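Local coordinates for Serine/threonine protein kinase (Mycobacterium tuberculosis, PDB 4ESQ) that probably phosphorylates serine and threonine residues of proteins as a membrane receptor kinase, the present chain being its extracellular sensor domain, at residues F93-A96 against D97-R100. Residues are numbered along the deposited sequence; the frame is centred on the assembly and turned at random.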
loop_
_atom_site.group_PDB
_atom_site.type_symbol
_atom_site.label_atom_id
_atom_site.label_comp_id
_atom_site.label_asym_id
_atom_site.label_seq_id
_atom_site.Cartn_x
_atom_site.Cartn_y
_atom_site.Cartn_z
ATOM N N PHE A 93 -6.147 1.585 14.261
ATOM C CA PHE A 93 -7.038 2.669 14.645
ATOM C C PHE A 93 -7.704 2.263 15.952
ATOM O O PHE A 93 -7.681 1.101 16.319
ATOM C CB PHE A 93 -8.100 2.878 13.570
ATOM C CG PHE A 93 -7.570 3.515 12.318
ATOM C CD1 PHE A 93 -6.909 2.759 11.360
ATOM C CD2 PHE A 93 -7.741 4.872 12.103
ATOM C CE1 PHE A 93 -6.423 3.353 10.202
ATOM C CE2 PHE A 93 -7.256 5.474 10.954
ATOM C CZ PHE A 93 -6.592 4.708 9.998
ATOM N N PRO A 94 -8.292 3.227 16.668
ATOM C CA PRO A 94 -8.909 2.892 17.957
ATOM C C PRO A 94 -10.104 1.956 17.807
ATOM O O PRO A 94 -10.344 1.120 18.678
ATOM C CB PRO A 94 -9.363 4.248 18.495
ATOM C CG PRO A 94 -8.516 5.243 17.789
ATOM C CD PRO A 94 -8.227 4.676 16.434
ATOM N N THR A 95 -10.828 2.091 16.702
ATOM C CA THR A 95 -12.036 1.313 16.459
ATOM C C THR A 95 -12.126 0.893 15.004
ATOM O O THR A 95 -11.480 1.481 14.135
ATOM C CB THR A 95 -13.289 2.145 16.750
ATOM O OG1 THR A 95 -13.286 3.306 15.909
ATOM C CG2 THR A 95 -13.312 2.592 18.217
ATOM N N ALA A 96 -12.941 -0.125 14.753
ATOM C CA ALA A 96 -13.301 -0.528 13.401
ATOM C C ALA A 96 -13.906 0.637 12.622
ATOM O O ALA A 96 -13.583 0.838 11.460
ATOM C CB ALA A 96 -14.272 -1.698 13.445
ATOM N N ASP A 97 -14.778 1.410 13.267
ATOM C CA ASP A 97 -15.421 2.550 12.617
ATOM C C ASP A 97 -14.424 3.524 11.981
ATOM O O ASP A 97 -14.601 3.950 10.837
ATOM C CB ASP A 97 -16.317 3.303 13.605
ATOM C CG ASP A 97 -17.538 2.503 14.007
ATOM O OD1 ASP A 97 -17.750 1.418 13.423
ATOM O OD2 ASP A 97 -18.288 2.961 14.893
ATOM N N LYS A 98 -13.379 3.876 12.722
ATOM C CA LYS A 98 -12.393 4.824 12.217
ATOM C C LYS A 98 -11.549 4.210 11.102
ATOM O O LYS A 98 -11.222 4.886 10.123
ATOM C CB LYS A 98 -11.518 5.365 13.354
ATOM C CG LYS A 98 -12.276 6.344 14.256
ATOM C CD LYS A 98 -11.469 6.759 15.475
ATOM C CE LYS A 98 -12.245 7.761 16.323
ATOM N NZ LYS A 98 -11.507 8.127 17.564
ATOM N N ALA A 99 -11.206 2.931 11.252
ATOM C CA ALA A 99 -10.488 2.212 10.202
ATOM C C ALA A 99 -11.311 2.179 8.913
ATOM O O ALA A 99 -10.805 2.466 7.825
ATOM C CB ALA A 99 -10.149 0.793 10.654
ATOM N N ARG A 100 -12.585 1.824 9.026
ATOM C CA ARG A 100 -13.444 1.766 7.844
ATOM C C ARG A 100 -13.630 3.139 7.188
ATOM O O ARG A 100 -13.650 3.261 5.962
ATOM C CB ARG A 100 -14.803 1.165 8.204
ATOM C CG ARG A 100 -14.681 -0.205 8.826
ATOM C CD ARG A 100 -15.367 -1.267 8.010
ATOM N NE ARG A 100 -14.795 -2.579 8.289
ATOM C CZ ARG A 100 -14.952 -3.646 7.512
ATOM N NH1 ARG A 100 -14.376 -4.794 7.850
ATOM N NH2 ARG A 100 -15.676 -3.559 6.398
#
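Phe93 lays one face of its ring against the start of the helix that follows it. CA of Ala99 lies over that face, 4.0 Å from the centroid, a CH-pi contact displaced toward the CG-CD1 bond. CD1 also meets Ala99 CB at 3.9 Å. With CG anti to the carbonyl carbon (chi1 -73°), the ring is directed toward the first turn, where CD2 lies 4.0 Å from Lys98 C and the Lys98 carbonyl oxygen also stands over the face. A large aromatic suits this buried place, which Tyr67 and Val166 help to enclose, and the small methyl of Ala99 lets the helix backbone approach the ring while itself touching Val166 and Val161. Pro94, in the loop between strand 84-92 and helix 96-111, has a fixed phi that suits a turn. Its CD lies 4.0 Å from CD of Lys98, whose extended aliphatic chain crosses the pyrrolidine ring at about a right angle and carries its ammonium past CG of Pro94; both residues are exposed. Thr95 is the N-cap of helix 96-111, which follows strand 84-92 of the antiparallel sheet in this PknH-like extracellular domain and packs on strands 154-162 and 165-173 through Ala99. The Thr95 hydroxyl sits between backbone N and carbonyl carbon (chi1 59°), and from there OG1 accepts the amide N of Lys98 at 3.2 Å with an N-H...O angle of 160°. The short threonine side chain thus satisfies an amide in the first turn, while Thr95 O receives Ala99 N at 3.2 Å, the donor tilted from the carbonyl plane. Ala96, small enough for the first helical position, accepts Arg100 N at its O at 2.8 Å, nearly in line with the carbonyl bond. CG of Arg100 comes within 3.0 Å of Ala96 O, a tight approach, and the long side chain then bends at chi2.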